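Long-range contacts in chitooligosaccharide oxidase (Gibberella zeae, PDB 6Y0R), which oxidises the C1 hydroxyl of chitooligosaccharides to the lactone, using a bicovalently bound FAD and reducing molecular oxygen to hydrogen peroxide: residues A341-A346 and W441-N446; L374-T379 and L403-Y408. One frame throughout, in Å; residues are numbered along the deposited sequence.

From the N terminus the chain first runs through the FAD-binding region and then enters the seven-stranded antiparallel sheet, where strand 338-346 lies at one border. It next passes helix 351-367 and forms strand 371-378. After a long excursion it returns as strand 403-411; contact 2 closes that loop. Past helix 420-433 the chain comes back as 441-446 and pairs with 341-346, so contact 1 closes a wider loop that encloses contact 2 completely. The two meet through strand 403-411, which lies between 371-378 and 338-346: Leu344 O approaches Phe405 N at 2.8 Å. Contact 1 then carries the sheet's border across to the flavin.

Contact 1: residues A341-A346 and W441-N446; sequences ASSLAA and WGMYAN. With FAD (flavin-adenine dinucleotide), chain B.
Ser343 and Leu344 reach the 441-446 loop through different first torsions. In Ser343, chi1 of 64° sets OG between the backbone N and the carbonyl carbon, facing the loop. Leu344 starts out pointing away, but with CG opposite its backbone N (chi1 174°) its CD1 comes back to the Trp441 ring, approaching it obliquely. The serine OG receives the N-H of Tyr444 at 2.9 Å from N to OG, and nearly straight, at 170°; Tyr447 O is a weak further partner. Two residues on, at Ala345, the backbones take over. Ala345 N donates to Gly442 O (2.8 Å) and Gly442 N donates to Ala345 O (3.0 Å), making a single antiparallel hydrogen-bonded bridge. Beside the bridge, Leu344 CD1 meets Trp441 CE3 at 3.4 Å, the two side chains crossing at about a right angle. Met443, extended past CG, runs along the serine backbone: its CG lies 3.3 Å from Ser343 O, and its CE touches Ser342, whose OG is hydrogen-bonded to Asp449. Helices 420-433 and 454-462 pack against this side.

The strand thus fixes the backbone of Tyr444, and the loop beyond enters the flavin pocket. Tyr444 OH donates to FAD O2 (2.5 Å), which lies at the ring's edge, in its plane. The same hydroxyl accepts the amide N-H of Asn446 ND2 at 2.8 Å and is also bonded to Gly167 N, while Asn446 OD1 takes a hydrogen bond from the FAD ribityl O4'. Chemically, Ser343 probably acts as a second-shell residue positioning a first-shell tyrosine, and the two N-H donors on the tyrosine oxygen should direct its proton toward the flavin carbonyl. Ser343 O, buried with no polar partner, is a cost this packing carries.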
# COMPACT_ATOMS: atom_id res chain seq x y z
N ALA A 341 -9.57 -8.63 3.21
CA ALA A 341 -8.33 -8.91 2.46
C ALA A 341 -7.28 -9.43 3.40
O ALA A 341 -7.34 -9.27 4.63
CB ALA A 341 -7.86 -7.65 1.77
N SER A 342 -6.28 -10.04 2.80
CA SER A 342 -5.06 -10.47 3.52
C SER A 342 -3.93 -10.45 2.49
O SER A 342 -4.16 -10.05 1.36
CB SER A 342 -5.24 -11.85 4.11
OG SER A 342 -4.18 -12.22 4.94
N SER A 343 -2.75 -10.82 2.94
CA SER A 343 -1.56 -10.77 2.07
C SER A 343 -0.56 -11.81 2.53
O SER A 343 -0.67 -12.36 3.68
CB SER A 343 -0.92 -9.38 2.00
OG SER A 343 -0.43 -8.95 3.27
N LEU A 344 0.44 -12.05 1.69
CA LEU A 344 1.57 -12.92 2.06
C LEU A 344 2.81 -12.40 1.34
O LEU A 344 2.79 -12.39 0.11
CB LEU A 344 1.21 -14.35 1.63
CG LEU A 344 2.33 -15.38 1.79
CD1 LEU A 344 2.77 -15.47 3.24
CD2 LEU A 344 1.81 -16.72 1.26
N ALA A 345 3.85 -12.10 2.11
CA ALA A 345 5.20 -11.87 1.57
C ALA A 345 5.98 -13.17 1.70
O ALA A 345 6.16 -13.64 2.83
CB ALA A 345 5.85 -10.76 2.32
N ALA A 346 6.33 -13.79 0.58
CA ALA A 346 6.82 -15.19 0.60
C ALA A 346 8.15 -15.28 -0.13
O ALA A 346 8.40 -14.60 -1.12
CB ALA A 346 5.81 -16.10 -0.01
N TRP A 441 8.64 -15.45 6.20
CA TRP A 441 7.47 -14.88 5.50
C TRP A 441 6.74 -13.92 6.41
O TRP A 441 6.93 -14.01 7.65
CB TRP A 441 6.54 -15.99 5.03
CG TRP A 441 5.93 -16.80 6.13
CD1 TRP A 441 6.50 -17.88 6.75
CD2 TRP A 441 4.62 -16.65 6.72
NE1 TRP A 441 5.63 -18.42 7.65
CE2 TRP A 441 4.48 -17.68 7.68
CE3 TRP A 441 3.54 -15.78 6.51
CZ2 TRP A 441 3.30 -17.87 8.42
CZ3 TRP A 441 2.41 -15.94 7.27
CH2 TRP A 441 2.27 -16.99 8.19
N GLY A 442 5.91 -13.08 5.81
CA GLY A 442 5.06 -12.15 6.57
C GLY A 442 3.90 -11.65 5.73
O GLY A 442 3.44 -12.36 4.83
N MET A 443 3.47 -10.45 6.06
CA MET A 443 2.35 -9.75 5.41
C MET A 443 2.77 -8.31 5.14
O MET A 443 3.78 -7.83 5.67
CB MET A 443 1.12 -9.80 6.31
CG MET A 443 0.61 -11.16 6.48
SD MET A 443 -0.91 -11.01 7.54
CE MET A 443 -1.61 -12.63 7.22
N TYR A 444 2.04 -7.66 4.22
CA TYR A 444 2.29 -6.27 3.71
C TYR A 444 1.33 -5.31 4.45
O TYR A 444 0.10 -5.42 4.22
CB TYR A 444 2.14 -6.29 2.18
CG TYR A 444 2.24 -4.97 1.42
CD1 TYR A 444 3.19 -4.02 1.74
CD2 TYR A 444 1.43 -4.70 0.32
CE1 TYR A 444 3.30 -2.82 1.04
CE2 TYR A 444 1.53 -3.51 -0.39
CZ TYR A 444 2.47 -2.56 -0.03
OH TYR A 444 2.59 -1.36 -0.70
N ALA A 445 1.84 -4.35 5.25
CA ALA A 445 1.05 -3.37 6.02
C ALA A 445 0.13 -2.58 5.10
O ALA A 445 -0.89 -2.08 5.60
CB ALA A 445 1.95 -2.45 6.80
N ASN A 446 0.41 -2.48 3.79
CA ASN A 446 -0.53 -1.78 2.86
C ASN A 446 -1.72 -2.68 2.51
O ASN A 446 -2.70 -2.16 1.96
CB ASN A 446 0.10 -1.18 1.59
CG ASN A 446 0.56 0.25 1.79
OD1 ASN A 446 0.10 0.95 2.70
ND2 ASN A 446 1.60 0.60 1.05
PA FAD B . -5.24 6.01 4.98
O1A FAD B . -6.34 5.12 5.40
O2A FAD B . -5.43 7.47 4.96
O5B FAD B . -3.94 5.71 5.84
C5B FAD B . -3.30 4.44 5.85
C4B FAD B . -2.42 4.32 7.09
O4B FAD B . -1.36 5.31 7.02
C3B FAD B . -3.09 4.58 8.46
O3B FAD B . -2.39 3.88 9.50
C2B FAD B . -2.90 6.08 8.63
O2B FAD B . -3.02 6.54 9.98
C1B FAD B . -1.51 6.25 8.08
N9A FAD B . -1.23 7.58 7.55
C8A FAD B . -1.79 8.14 6.44
N7A FAD B . -1.34 9.37 6.21
C5A FAD B . -0.43 9.60 7.24
C6A FAD B . 0.37 10.72 7.55
N6A FAD B . 0.39 11.81 6.79
N1A FAD B . 1.14 10.66 8.67
C2A FAD B . 1.06 9.54 9.42
N3A FAD B . 0.36 8.42 9.21
C4A FAD B . -0.38 8.51 8.09
N1 FAD B . -1.15 -0.60 -2.48
C2 FAD B . -0.07 -0.83 -3.24
O2 FAD B . 1.09 -0.97 -2.70
N3 FAD B . -0.19 -0.88 -4.60
C4 FAD B . -1.40 -0.72 -5.26
O4 FAD B . -1.44 -0.76 -6.50
C4X FAD B . -2.55 -0.46 -4.49
N5 FAD B . -3.72 -0.24 -5.10
C5X FAD B . -4.79 0.14 -4.33
C6 FAD B . -6.03 0.45 -4.96
C7 FAD B . -7.13 0.81 -4.21
C7M FAD B . -8.46 1.12 -4.89
C8 FAD B . -7.02 0.94 -2.76
C8M FAD B . -8.14 1.44 -1.88
C9 FAD B . -5.80 0.58 -2.16
C9A FAD B . -4.69 0.17 -2.91
N10 FAD B . -3.47 -0.14 -2.29
C10 FAD B . -2.34 -0.43 -3.07
C1' FAD B . -3.32 -0.14 -0.83
C2' FAD B . -2.81 1.22 -0.33
O2' FAD B . -1.41 1.36 -0.58
C3' FAD B . -3.08 1.28 1.15
O3' FAD B . -4.52 1.17 1.30
C4' FAD B . -2.56 2.60 1.73
O4' FAD B . -2.22 2.47 3.12
C5' FAD B . -3.59 3.67 1.54
O5' FAD B . -3.06 4.97 1.89
P FAD B . -4.10 6.12 2.20
O1P FAD B . -3.35 7.36 2.52
O2P FAD B . -5.17 6.20 1.17
O3P FAD B . -4.85 5.50 3.50

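Contact 2: residues L374-T379 and L403-Y408; sequences LQMDIT and LLFQFY
Met376 and Phe405 interlock where strands 371-378 and 403-411 run antiparallel. They form a non-hydrogen-bonded pair with side chains side by side. With chi1 at -176°, Met376 sends CG over one face of the Phe405 ring, displaced toward the rim and 3.9 Å from the ring centroid, a CH-pi contact. The sulfur then rides past the same rim, with SD 3.4 Å from Phe405 CZ, a Met-aromatic contact of oblique geometry. Met376 SD also touches a methyl of the next pair on this face, Leu403 CD1, 4.1 Å away. The sulfur thus rests in the shallow notch where the ring rim and the leucine methyl meet. Further along this face, Leu374 and Phe407 repeat the side-by-side fit, Leu374 CB touching Phe407 CD1 at 3.8 Å. Helices 247-260 and 420-433 cover these apolar bumps, Phe254 and Leu251 against Met376 and Ile432 against Phe405.

The other face is more polar. Leu404 presents its bulk to two neighbours: its CG lies against Asp377 OD2, and its CB takes Thr379 CG2 at only 3.5 Å, tighter than usual for two carbons, the side chains of Leu404 and Thr379 crossing at about a right angle. Gln375 and Gln406 lie alongside one another, their amide planes 59° apart. Backbone bonds pair Gln375 with Gln406 and Asp377 with Leu404, Asp377 N to Leu404 O being 2.7 Å. Where the strand gives way to loop, a water donates to Thr379 OG1 (2.7 Å) and, weakly, to Leu403 O.

This split suits a sheet packed on helices behind and facing the flavin in front. The side chain of Gln406 lies about 6 Å from the FAD, consistent with the substrate-binding sheet of this oxidase family; the apolar face packs on the helices, while Gln375, Asp377 and Gln406 point to the face that looks toward the flavin.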
# COMPACT_ATOMS: atom_id res chain seq x y z
N LEU A 374 -7.21 -13.19 -6.18
CA LEU A 374 -5.88 -12.96 -5.58
C LEU A 374 -4.93 -12.55 -6.68
O LEU A 374 -5.24 -12.74 -7.86
CB LEU A 374 -5.39 -14.19 -4.82
CG LEU A 374 -5.15 -15.43 -5.66
CD1 LEU A 374 -3.71 -15.47 -6.15
CD2 LEU A 374 -5.47 -16.67 -4.85
N GLN A 375 -3.86 -11.89 -6.26
CA GLN A 375 -2.75 -11.55 -7.17
C GLN A 375 -1.49 -12.15 -6.57
O GLN A 375 -1.33 -12.20 -5.33
CB GLN A 375 -2.57 -10.04 -7.36
CG GLN A 375 -3.76 -9.30 -7.91
CD GLN A 375 -3.61 -7.83 -7.58
OE1 GLN A 375 -3.13 -7.45 -6.51
NE2 GLN A 375 -3.99 -6.99 -8.53
N MET A 376 -0.65 -12.66 -7.44
CA MET A 376 0.72 -13.07 -7.07
C MET A 376 1.73 -12.20 -7.83
O MET A 376 1.84 -12.34 -9.05
CB MET A 376 0.97 -14.54 -7.40
CG MET A 376 2.31 -14.97 -6.93
SD MET A 376 2.58 -16.70 -7.17
CE MET A 376 2.86 -16.73 -8.92
N ASP A 377 2.37 -11.28 -7.13
CA ASP A 377 3.26 -10.26 -7.73
C ASP A 377 4.70 -10.77 -7.59
O ASP A 377 5.06 -11.19 -6.51
CB ASP A 377 3.11 -8.92 -7.03
CG ASP A 377 1.69 -8.38 -6.86
OD1 ASP A 377 0.83 -8.75 -7.65
OD2 ASP A 377 1.46 -7.61 -5.87
N ILE A 378 5.52 -10.61 -8.63
CA ILE A 378 6.99 -10.85 -8.48
C ILE A 378 7.59 -9.55 -7.96
O ILE A 378 7.56 -8.53 -8.70
CB ILE A 378 7.63 -11.31 -9.82
CG1 ILE A 378 6.95 -12.58 -10.32
CG2 ILE A 378 9.11 -11.49 -9.57
CD1 ILE A 378 6.99 -12.75 -11.82
N THR A 379 7.96 -9.48 -6.68
CA THR A 379 8.62 -8.28 -6.12
C THR A 379 10.14 -8.41 -6.24
O THR A 379 10.78 -7.37 -6.24
CB THR A 379 8.28 -8.08 -4.64
OG1 THR A 379 8.75 -9.17 -3.85
CG2 THR A 379 6.79 -7.94 -4.44
N LEU A 403 7.90 -13.02 -3.68
CA LEU A 403 6.49 -12.96 -4.06
C LEU A 403 5.73 -12.09 -3.07
O LEU A 403 6.00 -12.17 -1.85
CB LEU A 403 5.90 -14.38 -4.09
CG LEU A 403 6.59 -15.40 -4.99
CD1 LEU A 403 5.94 -16.76 -4.80
CD2 LEU A 403 6.55 -14.97 -6.43
N LEU A 404 4.77 -11.37 -3.60
CA LEU A 404 3.76 -10.66 -2.79
C LEU A 404 2.40 -11.15 -3.26
O LEU A 404 2.03 -10.92 -4.43
CB LEU A 404 3.86 -9.14 -2.98
CG LEU A 404 2.74 -8.31 -2.33
CD1 LEU A 404 2.43 -8.80 -0.95
CD2 LEU A 404 3.08 -6.83 -2.28
N PHE A 405 1.65 -11.76 -2.37
CA PHE A 405 0.28 -12.17 -2.68
C PHE A 405 -0.69 -11.19 -2.00
O PHE A 405 -0.47 -10.76 -0.80
CB PHE A 405 -0.04 -13.55 -2.09
CG PHE A 405 0.68 -14.72 -2.70
CD1 PHE A 405 1.97 -15.03 -2.31
CD2 PHE A 405 0.08 -15.48 -3.68
CE1 PHE A 405 2.64 -16.11 -2.88
CE2 PHE A 405 0.74 -16.56 -4.23
CZ PHE A 405 2.01 -16.87 -3.83
N GLN A 406 -1.74 -10.86 -2.75
CA GLN A 406 -2.90 -10.14 -2.21
C GLN A 406 -4.13 -11.04 -2.33
O GLN A 406 -4.35 -11.56 -3.41
CB GLN A 406 -3.10 -8.81 -2.92
CG GLN A 406 -4.34 -8.14 -2.38
CD GLN A 406 -4.59 -6.78 -2.98
OE1 GLN A 406 -4.09 -6.39 -4.06
NE2 GLN A 406 -5.40 -6.04 -2.28
N PHE A 407 -4.87 -11.24 -1.25
CA PHE A 407 -6.10 -12.08 -1.25
C PHE A 407 -7.28 -11.18 -0.91
O PHE A 407 -7.17 -10.41 0.03
CB PHE A 407 -6.02 -13.21 -0.22
CG PHE A 407 -4.74 -14.01 -0.24
CD1 PHE A 407 -4.57 -15.03 -1.18
CD2 PHE A 407 -3.68 -13.70 0.60
CE1 PHE A 407 -3.41 -15.79 -1.20
CE2 PHE A 407 -2.52 -14.48 0.59
CZ PHE A 407 -2.38 -15.49 -0.34
N TYR A 408 -8.36 -11.25 -1.68
CA TYR A 408 -9.47 -10.27 -1.60
C TYR A 408 -10.81 -11.00 -1.73
O TYR A 408 -10.92 -11.91 -2.56
CB TYR A 408 -9.28 -9.23 -2.68
CG TYR A 408 -9.89 -7.87 -2.48
CD1 TYR A 408 -11.20 -7.63 -2.85
CD2 TYR A 408 -9.10 -6.79 -2.09
CE1 TYR A 408 -11.76 -6.36 -2.79
CE2 TYR A 408 -9.65 -5.52 -2.00
CZ TYR A 408 -10.97 -5.30 -2.37
OH TYR A 408 -11.46 -4.03 -2.29
O HOH W 1 7.69 -9.86 -1.50